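Local coordinates for protein peptide methionine sulfoxide reductase MsrA (Treponema denticola ATCC 35405, PDB 5FA9) that probably repairs oxidised proteins as a bifunctional MsrA-MsrB fusion that reduces methionine sulfoxide back to methionine, with thioredoxin as the reductant, at residues Gly14-Phe19 and Thr28-Ala33; Glu67-Tyr72 and Asn108-Phe113; Arg74-Asp77 and Lys83-Asn86; Pro161-Ser166 and Tyr304-Pro309. The protein carries 2 engineered substitutions. One frame throughout, in Å; residues are numbered along the deposited sequence.

Contact 1: residues Gly14-Phe19 and Thr28-Ala33; sequences GVEGYF and TDTGYA
Fully extended at chi1 (-177°) and chi2 (-179°), the side chain of Glu-16 carries its carboxylate from helix 12-19 across to Thr-28 and Thr-30 of strand 25-33. In Thr-28 the first torsion (57°) turns OG1 to meet this chain. The hydroxyl lies beside the glutamate as well as at its end: OG1 is 3.3 Å from Glu-16 CG and 3.1 Å from Glu-16 OE2. The second distance suits a hydrogen bond, although the hydroxyl could equally turn its proton to a different acceptor. The other carboxylate oxygen comes close to a methyl, Glu-16 OE1 standing 3.2 Å from Thr-30 CG2, while the two side chains cross at about a right angle. That oxygen is also bonded to the backbone N of Asp-141, which anchors the buried carboxylate. Glu-16 OE2 lies 3.2 Å from Thr-28 O, an acceptor-acceptor approach, and Asp-29 carries a like charge not far off; both would probably raise the glutamate's proton affinity. Thr-30 has its side chain about 8 Å from that of Ser-11, an engineered residue at the predicted active-site position. Helix and strand run nearly antiparallel, their axes 8.7 Å apart at closest, as in the first beta-alpha-beta crossover of a ferredoxin-like fold. Strand 51-59 lies in the sheet between strands 2-8 and 25-33 and touches Val-15 and Phe-19, while Phe-19 also packs on helix 65-74, next to helix 12-19.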
loop_
_atom_site.group_PDB
_atom_site.type_symbol
_atom_site.label_atom_id
_atom_site.label_comp_id
_atom_site.label_asym_id
_atom_site.label_seq_id
_atom_site.Cartn_x
_atom_site.Cartn_y
_atom_site.Cartn_z
ATOM N N GLY B 14 -4.789 13.871 -17.733
ATOM C CA GLY B 14 -4.845 15.003 -16.828
ATOM C C GLY B 14 -5.048 14.586 -15.385
ATOM O O GLY B 14 -4.482 15.190 -14.473
ATOM N N VAL B 15 -5.861 13.555 -15.182
ATOM C CA VAL B 15 -6.144 13.050 -13.842
ATOM C C VAL B 15 -4.870 12.562 -13.158
ATOM O O VAL B 15 -4.624 12.876 -11.993
ATOM C CB VAL B 15 -7.174 11.907 -13.879
ATOM C CG1 VAL B 15 -7.462 11.406 -12.473
ATOM C CG2 VAL B 15 -8.455 12.371 -14.553
ATOM N N GLU B 16 -4.056 11.805 -13.888
ATOM C CA GLU B 16 -2.791 11.321 -13.350
ATOM C C GLU B 16 -1.812 12.473 -13.161
ATOM O O GLU B 16 -1.092 12.528 -12.163
ATOM C CB GLU B 16 -2.175 10.258 -14.262
ATOM C CG GLU B 16 -0.885 9.669 -13.713
ATOM C CD GLU B 16 -0.264 8.638 -14.633
ATOM O OE1 GLU B 16 -0.351 8.808 -15.866
ATOM O OE2 GLU B 16 0.314 7.655 -14.120
ATOM N N GLY B 17 -1.789 13.388 -14.126
ATOM C CA GLY B 17 -0.917 14.547 -14.069
ATOM C C GLY B 17 -1.180 15.417 -12.855
ATOM O O GLY B 17 -0.270 16.052 -12.323
ATOM N N TYR B 18 -2.435 15.446 -12.418
ATOM C CA TYR B 18 -2.821 16.219 -11.246
ATOM C C TYR B 18 -2.414 15.519 -9.952
ATOM O O TYR B 18 -1.683 16.080 -9.136
ATOM C CB TYR B 18 -4.329 16.478 -11.249
ATOM C CG TYR B 18 -4.805 17.350 -10.106
ATOM C CD1 TYR B 18 -4.833 18.732 -10.227
ATOM C CD2 TYR B 18 -5.230 16.788 -8.908
ATOM C CE1 TYR B 18 -5.265 19.533 -9.186
ATOM C CE2 TYR B 18 -5.663 17.579 -7.862
ATOM C CZ TYR B 18 -5.680 18.950 -8.006
ATOM O OH TYR B 18 -6.113 19.740 -6.967
ATOM N N PHE B 19 -2.892 14.291 -9.774
ATOM C CA PHE B 19 -2.718 13.571 -8.515
ATOM C C PHE B 19 -1.270 13.183 -8.228
ATOM O O PHE B 19 -0.908 12.941 -7.077
ATOM C CB PHE B 19 -3.599 12.318 -8.499
ATOM C CG PHE B 19 -5.028 12.591 -8.133
ATOM C CD1 PHE B 19 -5.410 12.681 -6.805
ATOM C CD2 PHE B 19 -5.990 12.762 -9.115
ATOM C CE1 PHE B 19 -6.725 12.936 -6.462
ATOM C CE2 PHE B 19 -7.306 13.016 -8.780
ATOM C CZ PHE B 19 -7.673 13.104 -7.450
ATOM N N THR B 28 0.949 6.254 -9.252
ATOM C CA THR B 28 -0.230 6.444 -10.089
ATOM C C THR B 28 -0.148 5.583 -11.344
ATOM O O THR B 28 0.924 5.424 -11.930
ATOM C CB THR B 28 -0.407 7.917 -10.503
ATOM O OG1 THR B 28 0.774 8.374 -11.175
ATOM C CG2 THR B 28 -0.661 8.790 -9.286
ATOM N N ASP B 29 -1.284 5.027 -11.751
ATOM C CA ASP B 29 -1.356 4.225 -12.968
ATOM C C ASP B 29 -2.663 4.487 -13.705
ATOM O O ASP B 29 -3.733 4.494 -13.101
ATOM C CB ASP B 29 -1.235 2.733 -12.649
ATOM C CG ASP B 29 0.053 2.392 -11.928
ATOM O OD1 ASP B 29 1.132 2.498 -12.549
ATOM O OD2 ASP B 29 -0.018 2.017 -10.740
ATOM N N THR B 30 -2.571 4.691 -15.014
ATOM C CA THR B 30 -3.756 4.907 -15.834
ATOM C C THR B 30 -4.278 3.582 -16.373
ATOM O O THR B 30 -3.499 2.680 -16.681
ATOM C CB THR B 30 -3.466 5.859 -17.006
ATOM O OG1 THR B 30 -2.394 5.334 -17.798
ATOM C CG2 THR B 30 -3.079 7.232 -16.487
ATOM N N GLY B 31 -5.596 3.466 -16.483
ATOM C CA GLY B 31 -6.201 2.231 -16.945
ATOM C C GLY B 31 -7.685 2.334 -17.240
ATOM O O GLY B 31 -8.252 3.427 -17.281
ATOM N N TYR B 32 -8.312 1.181 -17.447
ATOM C CA TYR B 32 -9.720 1.115 -17.816
ATOM C C TYR B 32 -10.486 0.236 -16.830
ATOM O O TYR B 32 -10.177 -0.945 -16.673
ATOM C CB TYR B 32 -9.866 0.583 -19.242
ATOM C CG TYR B 32 -8.889 1.202 -20.218
ATOM C CD1 TYR B 32 -9.160 2.423 -20.825
ATOM C CD2 TYR B 32 -7.691 0.569 -20.529
ATOM C CE1 TYR B 32 -8.268 2.992 -21.715
ATOM C CE2 TYR B 32 -6.793 1.131 -21.416
ATOM C CZ TYR B 32 -7.087 2.343 -22.006
ATOM O OH TYR B 32 -6.195 2.906 -22.892
ATOM N N ALA B 33 -11.485 0.814 -16.170
ATOM C CA ALA B 33 -12.174 0.130 -15.080
ATOM C C ALA B 33 -13.625 -0.222 -15.401
ATOM O O ALA B 33 -14.336 0.555 -16.040
ATOM C CB ALA B 33 -12.115 0.978 -13.821
#

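Contact 2: residues Glu67-Tyr72 and Asn108-Phe113; sequences ELLAHY and NSFVKF
Helix 104-115 meets helix 65-74 of the MsrA fold through one aromatic ring, that of Phe-110, which leans on Leu-69 and Ala-70. The CH-pi contact is the main one: Leu-69 CB lies 3.9 Å from the centroid of the Phe-110 ring and 19° off its normal, over the face but shifted toward the CD1-CE1 side of the ring. Phe-110 CG is anti to the backbone N (chi1 -160°), and the ring reaches across to the other helix while the leucine side chain slides past it in the opposite direction. Leu-69 CD1 ends against the base of the phenylalanine, 3.9 Å from Phe-110 CB. At the far end of the ring, Phe-110 CZ touches the helix backbone, 3.6 Å from Ala-70 N, and Ala-70 CB adds an apolar contact. Helix 65-74 is the second helix of the ferredoxin-like core, and its other sides serve other neighbours: Leu-69 also touches Ile-96 of strand 95-98, and Pro-309 packs on Phe-110. Away from Phe-110, one helical turn links two polar side chains. His-71 NE2 donates to Glu-67 OE1 at 3.2 Å, the oxygen lying in the imidazole plane and using its anti lone pair. The same OE1 is bonded to Thr-241 OG1, and His-71 ND1 to Tyr-18 OH, which holds the imidazole from both nitrogens.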
loop_
_atom_site.group_PDB
_atom_site.type_symbol
_atom_site.label_atom_id
_atom_site.label_comp_id
_atom_site.label_asym_id
_atom_site.label_seq_id
_atom_site.Cartn_x
_atom_site.Cartn_y
_atom_site.Cartn_z
ATOM N N GLU B 67 -9.176 14.222 1.672
ATOM C CA GLU B 67 -8.497 15.212 0.845
ATOM C C GLU B 67 -8.429 14.757 -0.611
ATOM O O GLU B 67 -8.619 15.557 -1.526
ATOM C CB GLU B 67 -7.088 15.493 1.373
ATOM C CG GLU B 67 -6.305 16.480 0.514
ATOM C CD GLU B 67 -4.970 16.867 1.118
ATOM O OE1 GLU B 67 -4.176 17.536 0.421
ATOM O OE2 GLU B 67 -4.713 16.508 2.285
ATOM N N LEU B 68 -8.159 13.471 -0.819
ATOM C CA LEU B 68 -8.081 12.913 -2.166
ATOM C C LEU B 68 -9.402 13.056 -2.913
ATOM O O LEU B 68 -9.423 13.379 -4.100
ATOM C CB LEU B 68 -7.669 11.442 -2.116
ATOM C CG LEU B 68 -6.204 11.153 -1.790
ATOM C CD1 LEU B 68 -5.936 9.662 -1.869
ATOM C CD2 LEU B 68 -5.283 11.913 -2.731
ATOM N N LEU B 69 -10.505 12.814 -2.212
ATOM C CA LEU B 69 -11.825 12.961 -2.808
ATOM C C LEU B 69 -12.154 14.437 -3.003
ATOM O O LEU B 69 -12.897 14.801 -3.914
ATOM C CB LEU B 69 -12.887 12.279 -1.946
ATOM C CG LEU B 69 -12.798 10.752 -1.894
ATOM C CD1 LEU B 69 -13.919 10.170 -1.047
ATOM C CD2 LEU B 69 -12.821 10.168 -3.299
ATOM N N ALA B 70 -11.597 15.280 -2.139
ATOM C CA ALA B 70 -11.758 16.723 -2.272
ATOM C C ALA B 70 -11.062 17.213 -3.539
ATOM O O ALA B 70 -11.614 18.019 -4.287
ATOM C CB ALA B 70 -11.212 17.440 -1.047
ATOM N N HIS B 71 -9.846 16.725 -3.770
ATOM C CA HIS B 71 -9.114 17.027 -4.996
ATOM C C HIS B 71 -9.873 16.521 -6.214
ATOM O O HIS B 71 -9.941 17.196 -7.242
ATOM C CB HIS B 71 -7.713 16.408 -4.968
ATOM C CG HIS B 71 -6.743 17.135 -4.090
ATOM N ND1 HIS B 71 -6.235 18.376 -4.410
ATOM C CD2 HIS B 71 -6.178 16.791 -2.909
ATOM C CE1 HIS B 71 -5.404 18.767 -3.460
ATOM N NE2 HIS B 71 -5.352 17.823 -2.537
ATOM N N TYR B 72 -10.433 15.323 -6.090
ATOM C CA TYR B 72 -11.157 14.686 -7.183
ATOM C C TYR B 72 -12.354 15.517 -7.635
ATOM O O TYR B 72 -12.524 15.774 -8.827
ATOM C CB TYR B 72 -11.612 13.284 -6.768
ATOM C CG TYR B 72 -12.533 12.617 -7.764
ATOM C CD1 TYR B 72 -12.059 12.177 -8.992
ATOM C CD2 TYR B 72 -13.875 12.412 -7.467
ATOM C CE1 TYR B 72 -12.897 11.564 -9.904
ATOM C CE2 TYR B 72 -14.719 11.797 -8.370
ATOM C CZ TYR B 72 -14.226 11.376 -9.588
ATOM O OH TYR B 72 -15.063 10.765 -10.493
ATOM N N ASN B 108 -19.243 7.158 0.424
ATOM C CA ASN B 108 -20.658 7.514 0.354
ATOM C C ASN B 108 -20.974 8.800 1.110
ATOM O O ASN B 108 -21.737 9.637 0.629
ATOM C CB ASN B 108 -21.525 6.375 0.894
ATOM C CG ASN B 108 -21.533 5.165 -0.018
ATOM O OD1 ASN B 108 -21.410 5.290 -1.236
ATOM N ND2 ASN B 108 -21.686 3.985 0.568
ATOM N N SER B 109 -20.384 8.950 2.291
ATOM C CA SER B 109 -20.591 10.142 3.108
ATOM C C SER B 109 -20.077 11.400 2.417
ATOM O O SER B 109 -20.685 12.465 2.521
ATOM C CB SER B 109 -19.909 9.985 4.468
ATOM O OG SER B 109 -20.470 8.909 5.199
ATOM N N PHE B 110 -18.958 11.273 1.710
ATOM C CA PHE B 110 -18.350 12.420 1.047
ATOM C C PHE B 110 -19.170 12.859 -0.163
ATOM O O PHE B 110 -19.270 14.050 -0.455
ATOM C CB PHE B 110 -16.913 12.104 0.625
ATOM C CG PHE B 110 -16.072 13.326 0.385
ATOM C CD1 PHE B 110 -16.040 13.931 -0.862
ATOM C CD2 PHE B 110 -15.318 13.875 1.409
ATOM C CE1 PHE B 110 -15.269 15.058 -1.084
ATOM C CE2 PHE B 110 -14.544 15.001 1.195
ATOM C CZ PHE B 110 -14.519 15.594 -0.053
ATOM N N VAL B 111 -19.753 11.893 -0.868
ATOM C CA VAL B 111 -20.611 12.195 -2.009
ATOM C C VAL B 111 -21.867 12.925 -1.545
ATOM O O VAL B 111 -22.294 13.902 -2.162
ATOM C CB VAL B 111 -21.005 10.920 -2.779
ATOM C CG1 VAL B 111 -21.999 11.249 -3.884
ATOM C CG2 VAL B 111 -19.768 10.247 -3.355
ATOM N N LYS B 112 -22.448 12.448 -0.447
ATOM C CA LYS B 112 -23.603 13.098 0.161
ATOM C C LYS B 112 -23.227 14.499 0.630
ATOM O O LYS B 112 -24.021 15.434 0.531
ATOM C CB LYS B 112 -24.134 12.272 1.334
ATOM C CG LYS B 112 -24.675 10.906 0.942
ATOM C CD LYS B 112 -25.090 10.108 2.168
ATOM C CE LYS B 112 -25.480 8.687 1.798
ATOM N NZ LYS B 112 -25.531 7.797 2.993
ATOM N N PHE B 113 -22.009 14.628 1.148
ATOM C CA PHE B 113 -21.468 15.916 1.564
ATOM C C PHE B 113 -21.384 16.885 0.388
ATOM O O PHE B 113 -21.756 18.052 0.506
ATOM C CB PHE B 113 -20.087 15.728 2.198
ATOM C CG PHE B 113 -19.376 17.016 2.505
ATOM C CD1 PHE B 113 -19.718 17.765 3.618
ATOM C CD2 PHE B 113 -18.357 17.471 1.683
ATOM C CE1 PHE B 113 -19.063 18.948 3.903
ATOM C CE2 PHE B 113 -17.699 18.655 1.963
ATOM C CZ PHE B 113 -18.052 19.394 3.074
#

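Contact 3: residues Arg74-Asp77 and Lys83-Asn86; sequences RIID and KQGN
Gln-84 docks its side-chain amide on the backbone of Asp-77 much as a neighbouring strand would, one carboxamide taking both the N-H and the C=O of a single residue. The pair closes the connection that follows helix 65-74, in the ferredoxin-like MsrA fold, onto the short strand 83-84. Two hydrogen bonds make the contact. Asp-77 N donates to Gln-84 OE1 at 3.0 Å in an almost straight bond (178°); it approaches in the carbonyl plane, on a lone pair of the amide oxygen. In return Gln-84 NE2 donates a hydrogen bond to Asp-77 O, also at 3.0 Å, leaving from the amide plane but meeting the backbone carbonyl from a tilt of 28°. Two bonds to one flat group fix its rotation and settle which end is oxygen and which nitrogen. A bend at chi2 (-62°) folds the glutamine chain round and brings the amide to Asp-77, although CB itself does not head there. The aspartate's own carboxylate takes no part in the pairing: Asp-77 OD1 is bonded to Thr-79 OG1, inside the short loop between the segments. Ser-80 OG bonds Lys-83 O within the same loop. The side chain of Gln-84, which is buried and also touches Thr-94, lies about 7 Å from that of Ser-11, an engineered residue at the predicted active-site position. Beyond the two bonds there is van der Waals contact: Gln-84 OE1 lies 3.6 Å from Ile-76 CA and 3.7 Å from Ile-76 CB.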
loop_
_atom_site.group_PDB
_atom_site.type_symbol
_atom_site.label_atom_id
_atom_site.label_comp_id
_atom_site.label_asym_id
_atom_site.label_seq_id
_atom_site.Cartn_x
_atom_site.Cartn_y
_atom_site.Cartn_z
ATOM N N ARG B 74 -12.760 18.566 -7.134
ATOM C CA ARG B 74 -12.271 19.880 -7.534
ATOM C C ARG B 74 -11.997 19.944 -9.036
ATOM O O ARG B 74 -12.188 20.985 -9.668
ATOM C CB ARG B 74 -11.001 20.232 -6.755
ATOM C CG ARG B 74 -10.288 21.481 -7.245
ATOM C CD ARG B 74 -8.859 21.527 -6.737
ATOM N NE ARG B 74 -8.269 22.855 -6.862
ATOM C CZ ARG B 74 -7.047 23.170 -6.444
ATOM N NH1 ARG B 74 -6.282 22.248 -5.874
ATOM N NH2 ARG B 74 -6.588 24.404 -6.596
ATOM N N ILE B 75 -11.567 18.824 -9.607
ATOM C CA ILE B 75 -11.138 18.800 -11.002
ATOM C C ILE B 75 -12.168 18.187 -11.948
ATOM O O ILE B 75 -11.884 17.982 -13.127
ATOM C CB ILE B 75 -9.811 18.030 -11.160
ATOM C CG1 ILE B 75 -9.998 16.560 -10.778
ATOM C CG2 ILE B 75 -8.719 18.668 -10.317
ATOM C CD1 ILE B 75 -8.762 15.713 -10.992
ATOM N N ILE B 76 -13.362 17.893 -11.442
ATOM C CA ILE B 76 -14.406 17.322 -12.289
ATOM C C ILE B 76 -15.735 18.055 -12.152
ATOM O O ILE B 76 -15.940 18.834 -11.222
ATOM C CB ILE B 76 -14.660 15.833 -11.971
ATOM C CG1 ILE B 76 -15.318 15.687 -10.598
ATOM C CG2 ILE B 76 -13.373 15.024 -12.066
ATOM C CD1 ILE B 76 -15.963 14.341 -10.374
ATOM N N ASP B 77 -16.633 17.797 -13.098
ATOM C CA ASP B 77 -18.022 18.217 -12.983
ATOM C C ASP B 77 -18.860 17.008 -12.576
ATOM O O ASP B 77 -19.174 16.158 -13.409
ATOM C CB ASP B 77 -18.529 18.812 -14.298
ATOM C CG ASP B 77 -19.949 19.339 -14.194
ATOM O OD1 ASP B 77 -20.443 19.520 -13.061
ATOM O OD2 ASP B 77 -20.575 19.574 -15.250
ATOM N N LYS B 83 -19.487 12.829 -19.804
ATOM C CA LYS B 83 -18.781 13.910 -20.484
ATOM C C LYS B 83 -18.028 14.807 -19.507
ATOM O O LYS B 83 -18.610 15.354 -18.570
ATOM C CB LYS B 83 -19.756 14.753 -21.311
ATOM C CG LYS B 83 -19.093 15.896 -22.068
ATOM C CD LYS B 83 -20.082 16.602 -22.986
ATOM C CE LYS B 83 -19.363 17.486 -23.996
ATOM N NZ LYS B 83 -20.313 18.294 -24.809
ATOM N N GLN B 84 -16.728 14.952 -19.737
ATOM C CA GLN B 84 -15.905 15.876 -18.970
ATOM C C GLN B 84 -15.152 16.791 -19.926
ATOM O O GLN B 84 -14.272 16.347 -20.662
ATOM C CB GLN B 84 -14.931 15.118 -18.065
ATOM C CG GLN B 84 -15.604 14.369 -16.926
ATOM C CD GLN B 84 -16.342 15.296 -15.979
ATOM O OE1 GLN B 84 -15.778 16.268 -15.479
ATOM N NE2 GLN B 84 -17.614 15.001 -15.734
ATOM N N GLY B 85 -15.505 18.072 -19.911
ATOM C CA GLY B 85 -14.975 19.014 -20.878
ATOM C C GLY B 85 -15.530 18.705 -22.254
ATOM O O GLY B 85 -16.738 18.546 -22.420
ATOM N N ASN B 86 -14.650 18.618 -23.246
ATOM C CA ASN B 86 -15.072 18.276 -24.599
ATOM C C ASN B 86 -14.978 16.777 -24.870
ATOM O O ASN B 86 -15.321 16.311 -25.956
ATOM C CB ASN B 86 -14.247 19.050 -25.628
ATOM C CG ASN B 86 -14.819 20.425 -25.913
ATOM O OD1 ASN B 86 -15.185 20.734 -27.046
ATOM N ND2 ASN B 86 -14.907 21.257 -24.880
#

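Contact 4: residues Pro161-Ser166 and Tyr304-Pro309; sequences PLYDES and YGDYLP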
loop_
_atom_site.group_PDB
_atom_site.type_symbol
_atom_site.label_atom_id
_atom_site.label_comp_id
_atom_site.label_asym_id
_atom_site.label_seq_id
_atom_site.Cartn_x
_atom_site.Cartn_y
_atom_site.Cartn_z
ATOM N N PRO B 161 -3.991 26.473 -3.680
ATOM C CA PRO B 161 -4.841 26.087 -2.545
ATOM C C PRO B 161 -6.073 25.274 -2.941
ATOM O O PRO B 161 -6.774 25.622 -3.892
ATOM C CB PRO B 161 -5.256 27.435 -1.952
ATOM C CG PRO B 161 -4.128 28.338 -2.284
ATOM C CD PRO B 161 -3.657 27.909 -3.644
ATOM N N LEU B 162 -6.319 24.194 -2.206
ATOM C CA LEU B 162 -7.478 23.342 -2.437
ATOM C C LEU B 162 -8.763 24.048 -2.018
ATOM O O LEU B 162 -9.813 23.869 -2.636
ATOM C CB LEU B 162 -7.328 22.021 -1.679
ATOM C CG LEU B 162 -8.465 21.002 -1.792
ATOM C CD1 LEU B 162 -8.753 20.668 -3.244
ATOM C CD2 LEU B 162 -8.132 19.740 -1.010
ATOM N N TYR B 163 -8.668 24.856 -0.967
ATOM C CA TYR B 163 -9.823 25.567 -0.434
ATOM C C TYR B 163 -9.626 27.076 -0.492
ATOM O O TYR B 163 -8.516 27.559 -0.716
ATOM C CB TYR B 163 -10.101 25.134 1.007
ATOM C CG TYR B 163 -10.354 23.653 1.161
ATOM C CD1 TYR B 163 -11.558 23.090 0.759
ATOM C CD2 TYR B 163 -9.391 22.817 1.713
ATOM C CE1 TYR B 163 -11.795 21.737 0.898
ATOM C CE2 TYR B 163 -9.619 21.462 1.856
ATOM C CZ TYR B 163 -10.824 20.928 1.447
ATOM O OH TYR B 163 -11.059 19.579 1.587
ATOM N N ASP B 164 -10.715 27.813 -0.296
ATOM C CA ASP B 164 -10.662 29.269 -0.257
ATOM C C ASP B 164 -9.783 29.751 0.893
ATOM O O ASP B 164 -10.118 29.567 2.063
ATOM C CB ASP B 164 -12.073 29.849 -0.123
ATOM C CG ASP B 164 -12.090 31.364 -0.184
ATOM O OD1 ASP B 164 -11.134 31.951 -0.734
ATOM O OD2 ASP B 164 -13.059 31.968 0.320
ATOM N N GLU B 165 -8.657 30.367 0.550
ATOM C CA GLU B 165 -7.722 30.870 1.549
ATOM C C GLU B 165 -7.653 32.391 1.527
ATOM O O GLU B 165 -6.714 32.986 2.058
ATOM C CB GLU B 165 -6.329 30.279 1.327
ATOM C CG GLU B 165 -6.253 28.776 1.524
ATOM C CD GLU B 165 -4.825 28.276 1.619
ATOM O OE1 GLU B 165 -3.900 29.116 1.660
ATOM O OE2 GLU B 165 -4.625 27.044 1.650
ATOM N N SER B 166 -8.650 33.016 0.910
ATOM C CA SER B 166 -8.694 34.468 0.806
ATOM C C SER B 166 -8.856 35.106 2.181
ATOM O O SER B 166 -8.375 36.214 2.422
ATOM C CB SER B 166 -9.832 34.907 -0.120
ATOM O OG SER B 166 -11.091 34.524 0.405
ATOM N N TYR B 304 -16.432 27.195 8.060
ATOM C CA TYR B 304 -15.553 26.045 7.865
ATOM C C TYR B 304 -16.323 24.798 7.438
ATOM O O TYR B 304 -15.986 23.683 7.837
ATOM C CB TYR B 304 -14.762 25.765 9.144
ATOM C CG TYR B 304 -13.775 26.857 9.490
ATOM C CD1 TYR B 304 -14.154 27.933 10.282
ATOM C CD2 TYR B 304 -12.470 26.818 9.016
ATOM C CE1 TYR B 304 -13.259 28.938 10.597
ATOM C CE2 TYR B 304 -11.567 27.818 9.328
ATOM C CZ TYR B 304 -11.966 28.874 10.120
ATOM O OH TYR B 304 -11.074 29.873 10.434
ATOM N N GLY B 305 -17.350 24.995 6.618
ATOM C CA GLY B 305 -18.184 23.900 6.153
ATOM C C GLY B 305 -17.461 22.896 5.275
ATOM O O GLY B 305 -17.853 21.732 5.199
ATOM N N ASP B 306 -16.403 23.343 4.608
ATOM C CA ASP B 306 -15.659 22.485 3.692
ATOM C C ASP B 306 -14.773 21.477 4.421
ATOM O O ASP B 306 -14.262 20.537 3.812
ATOM C CB ASP B 306 -14.802 23.333 2.751
ATOM C CG ASP B 306 -15.633 24.112 1.751
ATOM O OD1 ASP B 306 -16.841 23.823 1.627
ATOM O OD2 ASP B 306 -15.077 25.016 1.091
ATOM N N TYR B 307 -14.597 21.670 5.725
ATOM C CA TYR B 307 -13.666 20.855 6.498
ATOM C C TYR B 307 -14.365 19.833 7.392
ATOM O O TYR B 307 -13.721 19.163 8.199
ATOM C CB TYR B 307 -12.762 21.755 7.345
ATOM C CG TYR B 307 -11.935 22.721 6.528
ATOM C CD1 TYR B 307 -10.703 22.343 6.009
ATOM C CD2 TYR B 307 -12.388 24.008 6.269
ATOM C CE1 TYR B 307 -9.944 23.221 5.258
ATOM C CE2 TYR B 307 -11.636 24.893 5.520
ATOM C CZ TYR B 307 -10.415 24.495 5.018
ATOM O OH TYR B 307 -9.662 25.373 4.272
ATOM N N LEU B 308 -15.681 19.719 7.248
ATOM C CA LEU B 308 -16.461 18.765 8.038
ATOM C C LEU B 308 -16.034 17.293 7.879
ATOM O O LEU B 308 -15.951 16.578 8.878
ATOM C CB LEU B 308 -17.953 18.904 7.708
ATOM C CG LEU B 308 -18.606 20.255 8.008
ATOM C CD1 LEU B 308 -20.070 20.248 7.596
ATOM C CD2 LEU B 308 -18.463 20.613 9.479
ATOM N N PRO B 309 -15.765 16.828 6.639
ATOM C CA PRO B 309 -15.389 15.411 6.520
ATOM C C PRO B 309 -14.082 15.037 7.221
ATOM O O PRO B 309 -13.874 13.862 7.518
ATOM C CB PRO B 309 -15.254 15.214 5.007
ATOM C CG PRO B 309 -16.130 16.251 4.416
ATOM C CD PRO B 309 -15.962 17.438 5.310
HETATM O O HOH W 1 -13.794 18.893 1.449
HETATM O O HOH W 2 -11.203 27.417 3.458
#
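Tyr-163 OH is gripped by Tyr-310 OH and by a water 2.8 Å away, and that water donates in turn to the backbone oxygen Asp-306 O. The ring below this hydroxyl forms an edge-to-face aromatic pair with Tyr-307, joining the loop ahead of helix 173-179, probably part of the MsrA-MsrB linker, to the chain leading into helix 308-311. The edge of Tyr-307 is turned to the face of Tyr-163 with the planes at 50° and the centroids 4.7 Å apart. Both tyrosines hold CG beside the backbone N (chi1 -58° and -60°) and slide past each other in opposite directions, which brings Tyr-307 OH to 3.3 Å from Tyr-163 CB. Asp-306 leans on the same ring, its CB 3.8 Å from Tyr-163 CD1, while its OD1 makes a salt bridge to Lys-117. A second water bridges the segments, 2.7 Å from Tyr-307 OH and donating to Asp-164 O. Water thus ties both tyrosine hydroxyls to the backbone across the contact. Just beyond, Asp-164 closes an Asx turn: its OD1 accepts from Ser-166 N and, at 2.8 Å, from Ser-166 OG, both from the same face of the carboxylate.

Contacts 1, 2 and 3 follow the ferredoxin-like MsrA core along the chain, with contact 3 falling between the two segments of contact 2; contact 4 comes last, tying the loop at 161-166 to the C-terminal region. Helix 65-74 or the loop that leaves it takes part in or touches each of them. Contact 1, about 17 Å from contact 2 between centres, reaches it where Phe-19 packs on Leu-68 and Tyr-72. Ile-75 of contact 3 packs on Tyr-18, and Arg-74 on Leu-162 of contact 4. Contacts 2 and 4, about 13 Å apart between centres, touch through Ala-70 and Tyr-163. Helix 65-74 thus packs against helix 12-19 of its own core and against the 161-166 loop, probably linker.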